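PDB 6GRH: microcin B17-processing protein McbD, which is needed to turn the inactive microcin B17 precursor McbA into the active antibiotic peptide, as the YcaO-family component of an assembly with McbB and McbC. Local coordinates for residues E[126-131]-E[141-146]; E[66-71]-E[109-114]; E[182-187]-E[215-220]; E[224-229]-E[249-254]; E[237-242]-E[292-297]. The protein carries 1 engineered substitution. One frame throughout, in Å; residues are numbered along the deposited sequence.

Interaction 1 of 5, residues E[126-131]-E[141-146]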
# COMPACT_ATOMS: atom_id res chain seq x y z
N ALA E 126 -1.55 52.95 -16.93
CA ALA E 126 -1.91 51.54 -16.93
C ALA E 126 -1.65 50.88 -18.29
O ALA E 126 -1.34 49.67 -18.33
CB ALA E 126 -3.37 51.38 -16.55
N VAL E 127 -1.76 51.65 -19.37
CA VAL E 127 -1.57 51.13 -20.72
C VAL E 127 -0.18 50.48 -20.94
O VAL E 127 -0.02 49.59 -21.78
CB VAL E 127 -1.82 52.22 -21.78
CG1 VAL E 127 -0.68 53.24 -21.81
CG2 VAL E 127 -2.08 51.60 -23.15
N ILE E 128 0.82 50.93 -20.18
CA ILE E 128 2.16 50.35 -20.25
C ILE E 128 2.25 48.95 -19.59
O ILE E 128 3.05 48.12 -20.00
CB ILE E 128 3.20 51.32 -19.66
CG1 ILE E 128 3.14 52.65 -20.42
CG2 ILE E 128 4.61 50.74 -19.75
CD1 ILE E 128 3.86 53.78 -19.74
N ILE E 129 1.40 48.71 -18.59
CA ILE E 129 1.51 47.55 -17.71
C ILE E 129 0.57 46.40 -18.05
O ILE E 129 0.98 45.24 -18.01
CB ILE E 129 1.29 48.01 -16.26
CG1 ILE E 129 2.66 48.22 -15.63
CG2 ILE E 129 0.49 47.00 -15.46
CD1 ILE E 129 2.83 49.53 -14.89
N ALA E 130 -0.67 46.71 -18.40
CA ALA E 130 -1.68 45.70 -18.69
C ALA E 130 -1.47 45.12 -20.11
O ALA E 130 -1.35 45.87 -21.06
CB ALA E 130 -3.05 46.34 -18.58
N LEU E 131 -1.41 43.80 -20.25
CA LEU E 131 -1.15 43.21 -21.57
C LEU E 131 -2.42 42.97 -22.38
O LEU E 131 -2.37 42.94 -23.62
CB LEU E 131 -0.26 41.98 -21.44
CG LEU E 131 1.23 42.37 -21.35
CD1 LEU E 131 1.44 43.88 -21.25
CD2 LEU E 131 1.88 41.69 -20.18
N LYS E 141 -4.11 54.05 -28.44
CA LYS E 141 -3.62 54.92 -29.50
C LYS E 141 -2.27 55.57 -29.13
O LYS E 141 -1.45 55.82 -30.01
CB LYS E 141 -4.69 55.98 -29.92
CG LYS E 141 -5.17 56.92 -28.81
CD LYS E 141 -6.27 57.89 -29.27
N PHE E 142 -2.04 55.80 -27.83
CA PHE E 142 -0.80 56.39 -27.33
C PHE E 142 0.34 55.39 -27.19
O PHE E 142 1.50 55.79 -27.16
CB PHE E 142 -1.05 57.07 -25.96
CG PHE E 142 -1.98 58.25 -26.03
CD1 PHE E 142 -1.49 59.52 -26.31
CD2 PHE E 142 -3.34 58.09 -25.84
CE1 PHE E 142 -2.35 60.61 -26.40
CE2 PHE E 142 -4.21 59.18 -25.93
CZ PHE E 142 -3.71 60.44 -26.22
N TYR E 143 0.01 54.11 -27.06
CA TYR E 143 0.97 53.09 -26.67
C TYR E 143 0.43 51.73 -27.10
O TYR E 143 -0.08 50.98 -26.26
CB TYR E 143 1.24 53.15 -25.16
CG TYR E 143 2.40 52.31 -24.71
CD1 TYR E 143 3.71 52.76 -24.83
CD2 TYR E 143 2.20 51.05 -24.16
CE1 TYR E 143 4.78 51.98 -24.41
CE2 TYR E 143 3.26 50.26 -23.75
CZ TYR E 143 4.55 50.72 -23.86
OH TYR E 143 5.58 49.91 -23.45
N PRO E 144 0.51 51.42 -28.40
CA PRO E 144 -0.17 50.23 -28.92
C PRO E 144 0.58 48.92 -28.70
O PRO E 144 -0.07 47.87 -28.67
CB PRO E 144 -0.31 50.52 -30.43
CG PRO E 144 0.82 51.44 -30.74
CD PRO E 144 1.05 52.26 -29.50
N ASP E 145 1.90 48.99 -28.56
CA ASP E 145 2.75 47.81 -28.37
C ASP E 145 3.20 47.66 -26.92
O ASP E 145 3.89 48.51 -26.38
CB ASP E 145 3.96 47.87 -29.31
CG ASP E 145 3.56 47.93 -30.78
OD1 ASP E 145 2.74 47.11 -31.22
OD2 ASP E 145 4.02 48.82 -31.51
N ARG E 146 2.78 46.56 -26.28
CA ARG E 146 3.07 46.25 -24.88
C ARG E 146 3.79 44.90 -24.78
O ARG E 146 3.64 44.04 -25.65
CB ARG E 146 1.76 46.06 -24.10
CG ARG E 146 0.95 47.30 -23.73
CD ARG E 146 0.11 47.90 -24.83
NE ARG E 146 -0.47 46.93 -25.76
CZ ARG E 146 -1.56 46.19 -25.55
NH1 ARG E 146 -2.24 46.25 -24.40
NH2 ARG E 146 -1.95 45.35 -26.51
O HOH W 1 -2.39 48.09 -22.25
O HOH W 2 4.71 47.57 -22.14
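Ile128 lies over one face of the Tyr143 ring, its CG1 4.0 Å from the ring centroid and only 8° off the ring normal, a CH-pi contact in which the two side chains cross at about a right angle. With CG anti to the backbone N, chi1 (-169°) brings the Tyr143 ring to Ile128, while the backbone sets Tyr143 CB 3.9 Å from Val127 CG1. Beyond the ring, a water near its plane lies 2.8 Å from Tyr143 OH and links it to Ile128 O. Arg146 is folded rather than stretched: chi1 (-75°) puts its CG 3.2 Å from Val127 O, and bends at chi2 and chi3 then fold the guanidinium back beside the 126-131 backbone. There a second water, at the guanidinium edge, accepts from Arg146 NH1 at 2.8 Å and donates to both Val127 O and Ala130 O. Asp132 O takes a further bond from NH1, Asn133 OD1 one from NH2, and NE makes a weak one to Pro144 O. This is a long irregular connection between strands 121-125 and 151-154 of the YcaO fold, folded back on itself and pressed through Ile128 and Tyr143 against Phe92 of helix 82-95.

Interaction 2 of 5, residues E[66-71]-E[109-114]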
# COMPACT_ATOMS: atom_id res chain seq x y z
N ASN E 66 -4.25 39.06 -17.51
CA ASN E 66 -5.66 38.71 -17.28
C ASN E 66 -6.33 39.45 -16.16
O ASN E 66 -7.57 39.33 -16.04
CB ASN E 66 -5.83 37.24 -16.90
CG ASN E 66 -5.34 36.26 -17.95
OD1 ASN E 66 -4.97 35.15 -17.58
ND2 ASN E 66 -5.34 36.63 -19.22
N GLU E 67 -5.57 40.12 -15.30
CA GLU E 67 -6.10 40.48 -13.96
C GLU E 67 -5.95 41.93 -13.49
O GLU E 67 -6.39 42.22 -12.36
CB GLU E 67 -5.47 39.57 -12.92
CG GLU E 67 -5.89 38.12 -13.03
CD GLU E 67 -5.27 37.25 -11.94
OE1 GLU E 67 -4.28 37.66 -11.29
OE2 GLU E 67 -5.75 36.11 -11.74
N ILE E 68 -5.42 42.84 -14.32
CA ILE E 68 -5.22 44.21 -13.88
C ILE E 68 -6.55 44.97 -13.91
O ILE E 68 -7.26 44.93 -14.92
CB ILE E 68 -4.22 45.01 -14.75
CG1 ILE E 68 -2.91 44.26 -15.01
CG2 ILE E 68 -3.95 46.39 -14.13
CD1 ILE E 68 -1.85 44.40 -13.95
N VAL E 69 -6.86 45.67 -12.81
CA VAL E 69 -7.94 46.67 -12.79
C VAL E 69 -7.30 48.00 -12.40
O VAL E 69 -6.56 48.07 -11.42
CB VAL E 69 -9.10 46.30 -11.84
CG1 VAL E 69 -10.15 47.42 -11.77
CG2 VAL E 69 -9.76 44.99 -12.31
N THR E 70 -7.58 49.04 -13.18
CA THR E 70 -6.96 50.36 -12.99
C THR E 70 -7.62 51.14 -11.87
O THR E 70 -8.75 50.89 -11.52
CB THR E 70 -7.00 51.20 -14.26
OG1 THR E 70 -8.36 51.40 -14.67
CG2 THR E 70 -6.26 50.47 -15.37
N GLY E 71 -6.89 52.10 -11.33
CA GLY E 71 -7.32 52.75 -10.10
C GLY E 71 -7.90 54.13 -10.29
O GLY E 71 -8.01 54.87 -9.31
N LYS E 109 -5.72 55.91 -17.86
CA LYS E 109 -6.00 54.97 -16.78
C LYS E 109 -4.70 54.83 -15.97
O LYS E 109 -3.61 54.85 -16.54
CB LYS E 109 -6.46 53.63 -17.33
CG LYS E 109 -7.74 53.65 -18.16
CD LYS E 109 -8.95 54.00 -17.31
CE LYS E 109 -10.26 53.85 -18.06
NZ LYS E 109 -10.75 52.44 -18.06
N THR E 110 -4.82 54.75 -14.65
CA THR E 110 -3.68 54.77 -13.74
C THR E 110 -3.49 53.43 -13.02
O THR E 110 -4.42 52.66 -12.81
CB THR E 110 -3.89 55.83 -12.65
OG1 THR E 110 -5.15 55.60 -12.01
CG2 THR E 110 -3.88 57.22 -13.24
N VAL E 111 -2.24 53.18 -12.66
CA VAL E 111 -1.88 52.15 -11.70
C VAL E 111 -0.88 52.71 -10.71
O VAL E 111 -0.13 53.65 -11.03
CB VAL E 111 -1.26 50.88 -12.33
CG1 VAL E 111 -2.32 50.16 -13.15
CG2 VAL E 111 -0.04 51.19 -13.19
N ARG E 112 -0.85 52.09 -9.54
CA ARG E 112 -0.01 52.51 -8.43
C ARG E 112 1.47 52.26 -8.76
O ARG E 112 1.79 51.31 -9.47
CB ARG E 112 -0.45 51.81 -7.12
CG ARG E 112 -0.06 50.33 -7.06
CD ARG E 112 -0.68 49.61 -5.88
NE ARG E 112 -2.09 49.32 -6.07
CZ ARG E 112 -2.58 48.35 -6.85
NH1 ARG E 112 -1.79 47.56 -7.59
NH2 ARG E 112 -3.89 48.19 -6.92
N ALA E 113 2.35 53.12 -8.27
CA ALA E 113 3.78 52.92 -8.41
C ALA E 113 4.54 53.71 -7.36
O ALA E 113 3.99 54.62 -6.73
CB ALA E 113 4.25 53.30 -9.81
N PHE E 114 5.81 53.39 -7.18
CA PHE E 114 6.70 54.28 -6.45
C PHE E 114 8.01 54.46 -7.19
O PHE E 114 8.42 53.58 -7.95
CB PHE E 114 6.92 53.81 -5.01
CG PHE E 114 7.52 52.43 -4.87
CD1 PHE E 114 8.91 52.25 -4.87
CD2 PHE E 114 6.71 51.33 -4.66
CE1 PHE E 114 9.47 50.98 -4.71
CE2 PHE E 114 7.26 50.06 -4.51
CZ PHE E 114 8.64 49.89 -4.52
O HOH W 3 -6.24 46.97 -8.50
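Gly71 and Thr110 form the tight end of this contact, where Gly71 N donates to Thr110 O at 2.9 Å with a nearly straight N-H angle of 170°. The same carbonyl oxygen is approached by Thr70 CB at 3.3 Å. Thr70 then turns its methyl onto the neighbouring residue, CG2 lying 3.7 Å from Lys109 CB, and the two side chains cross at about a right angle. A bend in the lysine at chi2 (-67°) brings its CD alongside Thr70 OG1 at 3.8 Å instead of sending the chain straight outward. In fold terms, the loop leaving helix 47-66 is here joining the antiparallel sheet: residues 68-71 run at 101° to residues 109-111 of strand 108-115 before strand 73-74 pairs with that strand, and the Gly71 bond comes just ahead of that pairing. Packing thins toward the start of the loop, where Ile68 CG2 meets Val111 CG1 at 4.2 Å, with Tyr341 of strand 339-347 touching both residues. On the looser side no direct bond spans the segments; a water lying near the guanidinium plane accepts from Arg112 NH2 at 3.1 Å and donates to Val69 O. Val69 points away from the strand and packs on Ala289 of the McbB chain, to which Ile68 O and the Glu67 carboxylate also bind, the latter by a salt bridge to Arg199 of McbB.

Interaction 3 of 5, residues E[182-187]-E[215-220]; sequences KANTEI and DITLPG
Asn184 and Asp215 meet through complementary torsions: Asn184 CG lies beside its own backbone N (chi1 -55°), while Asp215 CG is swung anti to its N (chi1 -175°), and the amide is thereby laid across the carboxylate with their planes 66° apart. Both N-H bonds of Asn184 ND2 are then used within the amide plane. One runs to Asp215 OD1 at 2.9 Å, reaching it from above the carboxylate plane; the other ends on a lone pair of Thr217 O at 3.0 Å, in the plane of that carbonyl. Since each donor has its own acceptor, the rotation of the amide is fixed. Asp215 OD1 is also gripped from its own side of the contact, by Thr217 N at 3.1 Å on the anti side and by Thr217 OG1 on the syn side, so three donors converge on one oxygen and would probably stabilise its negative charge. Backbone bonds bracket this cluster: Asn184 N donates to Asp215 O at 2.8 Å, and Asp215 N to Thr185 O at 2.9 Å. The intervening Thr185 N is buried by the contact without a partner in the model. Ala183 CB packs against Ile216 CG2 at 4.1 Å. The bond from Thr217 N makes this an Asx turn, placed where strand 210-215 ends beside strand 182-187 and the chain leaves their mixed sheet.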
# COMPACT_ATOMS: atom_id res chain seq x y z
N LYS E 182 27.63 45.93 -29.91
CA LYS E 182 28.76 46.03 -28.98
C LYS E 182 28.56 45.15 -27.74
O LYS E 182 27.50 45.20 -27.10
CB LYS E 182 28.96 47.49 -28.56
CG LYS E 182 29.61 48.33 -29.64
CD LYS E 182 29.34 49.82 -29.45
CE LYS E 182 29.61 50.57 -30.74
NZ LYS E 182 29.19 52.00 -30.69
N ALA E 183 29.59 44.35 -27.43
CA ALA E 183 29.63 43.51 -26.23
C ALA E 183 30.90 43.84 -25.46
O ALA E 183 31.86 44.38 -26.02
CB ALA E 183 29.64 42.04 -26.64
N ASN E 184 30.93 43.51 -24.17
CA ASN E 184 32.12 43.82 -23.36
C ASN E 184 33.22 42.80 -23.59
O ASN E 184 34.37 43.16 -23.83
CB ASN E 184 31.77 43.89 -21.88
CG ASN E 184 30.66 44.89 -21.61
OD1 ASN E 184 30.77 46.06 -21.97
ND2 ASN E 184 29.57 44.42 -21.01
N THR E 185 32.87 41.52 -23.54
CA THR E 185 33.85 40.46 -23.66
C THR E 185 33.15 39.20 -24.13
O THR E 185 31.92 39.09 -24.06
CB THR E 185 34.54 40.19 -22.31
OG1 THR E 185 35.87 39.68 -22.52
CG2 THR E 185 33.74 39.20 -21.49
N GLU E 186 33.95 38.26 -24.63
CA GLU E 186 33.49 36.93 -24.99
C GLU E 186 34.02 35.94 -23.92
O GLU E 186 35.18 36.02 -23.53
CB GLU E 186 33.97 36.54 -26.38
CG GLU E 186 33.46 35.17 -26.82
CD GLU E 186 33.84 34.79 -28.23
OE1 GLU E 186 34.23 35.68 -29.03
OE2 GLU E 186 33.70 33.58 -28.55
N ILE E 187 33.17 35.02 -23.48
CA ILE E 187 33.58 33.92 -22.60
C ILE E 187 33.85 32.71 -23.48
O ILE E 187 33.07 32.45 -24.40
CB ILE E 187 32.47 33.49 -21.63
CG1 ILE E 187 31.92 34.68 -20.84
CG2 ILE E 187 32.95 32.38 -20.70
CD1 ILE E 187 32.96 35.50 -20.16
N ASP E 215 29.34 38.63 -22.76
CA ASP E 215 28.90 39.56 -21.73
C ASP E 215 28.43 40.84 -22.44
O ASP E 215 29.26 41.57 -22.99
CB ASP E 215 30.06 39.86 -20.76
CG ASP E 215 29.64 40.73 -19.58
OD1 ASP E 215 29.02 41.80 -19.78
OD2 ASP E 215 29.94 40.36 -18.43
N ILE E 216 27.11 41.09 -22.43
CA ILE E 216 26.53 42.28 -23.07
C ILE E 216 26.02 43.32 -22.06
O ILE E 216 25.27 44.21 -22.45
CB ILE E 216 25.38 41.91 -24.05
CG1 ILE E 216 24.24 41.17 -23.32
CG2 ILE E 216 25.91 41.07 -25.20
CD1 ILE E 216 22.91 41.29 -24.02
N THR E 217 26.44 43.23 -20.80
CA THR E 217 25.99 44.15 -19.75
C THR E 217 26.04 45.61 -20.21
O THR E 217 27.02 46.00 -20.81
CB THR E 217 26.92 44.03 -18.55
OG1 THR E 217 27.14 42.64 -18.28
CG2 THR E 217 26.33 44.74 -17.32
N LEU E 218 25.01 46.41 -19.91
CA LEU E 218 25.05 47.85 -20.19
C LEU E 218 26.40 48.40 -19.74
O LEU E 218 26.83 48.07 -18.63
CB LEU E 218 23.97 48.61 -19.42
CG LEU E 218 22.54 48.57 -19.94
CD1 LEU E 218 21.69 49.47 -19.07
CD2 LEU E 218 22.47 49.00 -21.38
N PRO E 219 27.09 49.17 -20.60
CA PRO E 219 28.42 49.71 -20.26
C PRO E 219 28.46 50.46 -18.93
O PRO E 219 27.59 51.28 -18.64
CB PRO E 219 28.72 50.64 -21.42
CG PRO E 219 28.10 49.90 -22.56
CD PRO E 219 26.81 49.35 -22.03
N GLY E 220 29.45 50.12 -18.10
CA GLY E 220 29.63 50.77 -16.81
C GLY E 220 28.74 50.22 -15.71
O GLY E 220 28.95 50.55 -14.56

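Interaction 4 of 5, residues E[224-229]-E[249-254]; sequences HAVLTL and NSLKKA
A CH-pi contact joins His224 and Leu251. Leu251 CB lies over one face of the imidazole, 4.0 Å from the ring centroid and displaced toward the rim; chi1 (-61°) carries the His224 ring to the start of the helix and chi2 (-85°) turns a face to Leu251. Asn249 O lies at the edge of the same ring, near its plane, 3.4 Å from His224 CD2. In the apolar packing, Val226 CG2 touches both Leu251 CD1 at 3.7 Å and Ala254 CB at 3.8 Å, fitting between residues three positions apart on the helix, and Ala254 CB also presses on His224 O at 3.3 Å. Hydrogen bonds do not cross the contact but steady its two sides. His224 is held at both ring nitrogens, ND1 by Asp215 OD2 and NE2 by Ser323 OG, which fixes the tilt of the ring. On the helix side, Ser250 is the N-cap, its OG accepting from Lys253 N at 3.1 Å, while Leu251 N is bound by Glu319 OE2. The arrangement is that of a helix lying on a beta-sheet: 251-275, following the hairpin of strands 224-231 and 241-248, packs its capped first turn against the face bearing His224 and Val226.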
# COMPACT_ATOMS: atom_id res chain seq x y z
N HIS E 224 26.42 41.27 -14.42
CA HIS E 224 26.76 40.64 -15.69
C HIS E 224 25.50 40.15 -16.38
O HIS E 224 24.76 39.34 -15.82
CB HIS E 224 27.73 39.49 -15.45
CG HIS E 224 29.03 39.92 -14.83
ND1 HIS E 224 30.09 40.39 -15.57
CD2 HIS E 224 29.41 40.01 -13.53
CE1 HIS E 224 31.08 40.73 -14.76
NE2 HIS E 224 30.69 40.51 -13.52
N ALA E 225 25.25 40.67 -17.59
CA ALA E 225 24.20 40.14 -18.47
C ALA E 225 24.90 39.25 -19.46
O ALA E 225 25.71 39.72 -20.25
CB ALA E 225 23.49 41.26 -19.18
N VAL E 226 24.63 37.96 -19.41
CA VAL E 226 25.32 37.02 -20.27
C VAL E 226 24.37 36.49 -21.33
O VAL E 226 23.32 35.96 -20.99
CB VAL E 226 25.94 35.88 -19.45
CG1 VAL E 226 26.56 34.83 -20.37
CG2 VAL E 226 27.02 36.45 -18.53
N LEU E 227 24.76 36.63 -22.60
CA LEU E 227 23.96 36.19 -23.74
C LEU E 227 24.64 34.96 -24.28
O LEU E 227 25.82 35.00 -24.62
CB LEU E 227 23.94 37.27 -24.83
CG LEU E 227 23.11 36.97 -26.08
CD1 LEU E 227 21.64 36.88 -25.78
CD2 LEU E 227 23.38 38.04 -27.14
N THR E 228 23.90 33.85 -24.34
CA THR E 228 24.38 32.62 -24.94
C THR E 228 23.67 32.49 -26.29
O THR E 228 22.47 32.76 -26.40
CB THR E 228 24.08 31.38 -24.07
OG1 THR E 228 22.81 31.55 -23.41
CG2 THR E 228 25.16 31.16 -23.02
N LEU E 229 24.43 32.09 -27.31
CA LEU E 229 23.93 31.98 -28.68
C LEU E 229 24.31 30.61 -29.20
O LEU E 229 25.41 30.13 -28.95
CB LEU E 229 24.57 33.05 -29.55
CG LEU E 229 24.16 34.49 -29.26
CD1 LEU E 229 24.94 35.43 -30.17
CD2 LEU E 229 22.66 34.70 -29.43
N ASN E 249 24.59 39.23 -10.31
CA ASN E 249 25.81 39.85 -9.76
C ASN E 249 27.05 39.05 -10.07
O ASN E 249 28.10 39.60 -10.37
CB ASN E 249 25.71 40.02 -8.23
CG ASN E 249 24.79 41.14 -7.83
OD1 ASN E 249 24.64 42.13 -8.55
ND2 ASN E 249 24.18 41.00 -6.64
N SER E 250 26.92 37.74 -9.94
CA SER E 250 27.96 36.77 -10.24
C SER E 250 27.98 36.45 -11.73
O SER E 250 26.96 36.09 -12.29
CB SER E 250 27.70 35.47 -9.43
OG SER E 250 28.42 34.35 -9.93
N LEU E 251 29.15 36.52 -12.34
CA LEU E 251 29.34 36.12 -13.73
C LEU E 251 28.99 34.65 -13.93
O LEU E 251 28.26 34.30 -14.87
CB LEU E 251 30.77 36.39 -14.17
CG LEU E 251 31.20 35.91 -15.56
CD1 LEU E 251 30.25 36.40 -16.65
CD2 LEU E 251 32.63 36.36 -15.82
N LYS E 252 29.48 33.80 -13.02
CA LYS E 252 29.16 32.38 -13.10
C LYS E 252 27.65 32.10 -13.05
O LYS E 252 27.14 31.33 -13.86
CB LYS E 252 29.87 31.60 -12.00
CG LYS E 252 29.52 30.13 -11.97
CD LYS E 252 30.11 29.46 -10.74
CE LYS E 252 31.43 28.83 -11.05
NZ LYS E 252 31.21 27.52 -11.74
N LYS E 253 26.96 32.72 -12.09
CA LYS E 253 25.54 32.58 -11.93
C LYS E 253 24.82 33.04 -13.19
O LYS E 253 23.94 32.35 -13.66
CB LYS E 253 25.04 33.37 -10.71
CG LYS E 253 23.53 33.31 -10.55
CD LYS E 253 23.04 33.50 -9.12
CE LYS E 253 21.51 33.47 -9.11
NZ LYS E 253 20.92 33.49 -7.73
N ALA E 254 25.22 34.19 -13.74
CA ALA E 254 24.57 34.70 -14.95
C ALA E 254 24.76 33.72 -16.11
O ALA E 254 23.82 33.42 -16.83
CB ALA E 254 25.09 36.09 -15.31

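Interaction 5 of 5, residues E[237-242]-E[292-297]; sequences SRIKYS and SCNKYE
Asn294 pins the 237-242 backbone with both ends of its amide. Its OD1 accepts twice, from Lys240 N at 2.7 Å on a lone pair in the carbonyl plane and from Tyr241 N at 3.3 Å, longer and more bent but nearly along the C=O axis. Its ND2 donates to Arg238 O at 2.9 Å, almost straight at 171° and close to the amide plane, which fixes the flip of the group. Around these bonds the packing is chiefly side chain on backbone: Lys240 CB rests on Lys295 CA at 3.6 Å, Tyr241 CB lies 3.4 Å from Lys295 O, and Tyr241 CD2 lies 3.4 Å from Cys293 O. Further out, the conformation of Asn294 itself places the amide: its CG is anti to the backbone N (chi1 178°), and the residue is the centre of an inverse gamma turn closed by Lys295 N to Cys293 O. Lys240 NZ folds back onto Ser237 O and Asn234 O, and Tyr241 OH is bonded to Pro394 O. Arg238 leads outward to Ser2 O of an McbC chain. The turn from helix 285-292 into helix 296-304 is thus fastened to the start of strand 241-248, with Ile239 packed on helix 251-275 and helix 296-304 against the Tyr241 ring.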
# COMPACT_ATOMS: atom_id res chain seq x y z
N SER E 237 18.72 18.47 -37.49
CA SER E 237 18.34 19.28 -36.32
C SER E 237 17.13 20.17 -36.64
O SER E 237 17.14 20.87 -37.65
CB SER E 237 19.50 20.17 -35.86
OG SER E 237 20.60 19.38 -35.45
N ARG E 238 16.12 20.16 -35.78
CA ARG E 238 14.97 21.04 -35.91
C ARG E 238 15.28 22.45 -35.44
O ARG E 238 14.75 23.41 -35.98
CB ARG E 238 13.77 20.49 -35.13
CG ARG E 238 13.08 19.30 -35.78
CD ARG E 238 13.66 17.96 -35.35
NE ARG E 238 12.75 16.85 -35.68
CZ ARG E 238 12.86 15.59 -35.25
NH1 ARG E 238 13.85 15.22 -34.42
NH2 ARG E 238 11.97 14.68 -35.64
N ILE E 239 16.11 22.58 -34.41
CA ILE E 239 16.51 23.89 -33.93
C ILE E 239 17.81 24.31 -34.60
O ILE E 239 18.86 23.72 -34.35
CB ILE E 239 16.67 23.92 -32.39
CG1 ILE E 239 15.40 23.42 -31.70
CG2 ILE E 239 17.06 25.32 -31.92
CD1 ILE E 239 14.12 24.18 -32.02
N LYS E 240 17.73 25.33 -35.45
CA LYS E 240 18.88 25.86 -36.14
C LYS E 240 19.53 27.00 -35.35
O LYS E 240 20.70 27.33 -35.60
CB LYS E 240 18.45 26.41 -37.51
CG LYS E 240 17.59 25.47 -38.35
CD LYS E 240 18.27 24.13 -38.61
CE LYS E 240 17.46 23.31 -39.60
NZ LYS E 240 18.08 21.99 -39.86
N TYR E 241 18.78 27.60 -34.44
CA TYR E 241 19.19 28.77 -33.69
C TYR E 241 18.47 28.80 -32.36
O TYR E 241 17.28 28.50 -32.29
CB TYR E 241 18.89 30.07 -34.48
CG TYR E 241 18.93 31.36 -33.67
CD1 TYR E 241 20.13 31.93 -33.30
CD2 TYR E 241 17.75 31.99 -33.28
CE1 TYR E 241 20.18 33.11 -32.55
CE2 TYR E 241 17.78 33.16 -32.53
CZ TYR E 241 19.00 33.72 -32.16
OH TYR E 241 19.04 34.89 -31.40
N SER E 242 19.19 29.20 -31.30
CA SER E 242 18.53 29.50 -30.03
C SER E 242 19.37 30.47 -29.23
O SER E 242 20.52 30.74 -29.57
CB SER E 242 18.23 28.22 -29.24
OG SER E 242 17.33 28.51 -28.19
N SER E 292 10.05 32.23 -36.49
CA SER E 292 10.53 32.60 -37.84
C SER E 292 12.03 32.93 -37.87
O SER E 292 12.63 32.96 -38.94
CB SER E 292 9.72 33.76 -38.41
OG SER E 292 10.17 34.99 -37.87
N CYS E 293 12.62 33.21 -36.70
CA CYS E 293 14.09 33.38 -36.56
C CYS E 293 14.89 32.08 -36.35
O CYS E 293 16.13 32.13 -36.22
CB CYS E 293 14.39 34.34 -35.40
SG CYS E 293 13.79 36.02 -35.65
N ASN E 294 14.21 30.93 -36.30
CA ASN E 294 14.86 29.61 -36.16
C ASN E 294 15.55 29.23 -37.46
O ASN E 294 15.08 28.38 -38.22
CB ASN E 294 13.84 28.52 -35.72
CG ASN E 294 14.47 27.14 -35.60
OD1 ASN E 294 15.65 27.00 -35.31
ND2 ASN E 294 13.67 26.12 -35.83
N LYS E 295 16.69 29.87 -37.71
CA LYS E 295 17.51 29.59 -38.88
C LYS E 295 18.95 30.02 -38.58
O LYS E 295 19.19 30.93 -37.79
CB LYS E 295 16.97 30.27 -40.14
CG LYS E 295 16.65 31.75 -39.99
CD LYS E 295 15.66 32.22 -41.06
CE LYS E 295 15.02 33.54 -40.69
NZ LYS E 295 15.82 34.73 -41.08
N TYR E 296 19.89 29.34 -39.22
CA TYR E 296 21.30 29.56 -38.96
C TYR E 296 21.71 31.03 -39.16
O TYR E 296 22.58 31.52 -38.43
CB TYR E 296 22.13 28.64 -39.85
CG TYR E 296 23.60 28.61 -39.50
CD1 TYR E 296 24.03 28.10 -38.28
CD2 TYR E 296 24.57 29.07 -40.41
CE1 TYR E 296 25.38 28.07 -37.95
CE2 TYR E 296 25.91 29.05 -40.09
CZ TYR E 296 26.31 28.54 -38.86
OH TYR E 296 27.63 28.51 -38.52
N GLU E 297 21.06 31.72 -40.09
CA GLU E 297 21.37 33.13 -40.40
C GLU E 297 21.13 34.08 -39.22
O GLU E 297 21.74 35.15 -39.17
CB GLU E 297 20.60 33.66 -41.63
CG GLU E 297 20.65 32.79 -42.88
CD GLU E 297 19.51 31.77 -42.93
OE1 GLU E 297 19.69 30.61 -42.46
OE2 GLU E 297 18.41 32.15 -43.43

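The five contacts fall into two groups within one YcaO-family chain. Interactions 1 and 2 have centres 12 Å apart and touch, Ala126 meeting Lys109, Thr70 and Val111 around strands 108-115 and 121-125. Interactions 3, 4 and 5 all reach the mixed sheet that includes strands 182-187, 210-215, 224-231 and 241-248; 3 and 4 lie 10 Å apart between centres, while 4 and 5 lie 22 Å apart and touch only lightly. Between the groups, centres are 30 to 38 Å apart. Along the chain interaction 2 precedes 1, then comes 3, and 4 and 5 interleave. The two groups thus belong to two different sheets, and interactions 2 and 5 additionally border McbB and McbC, respectively.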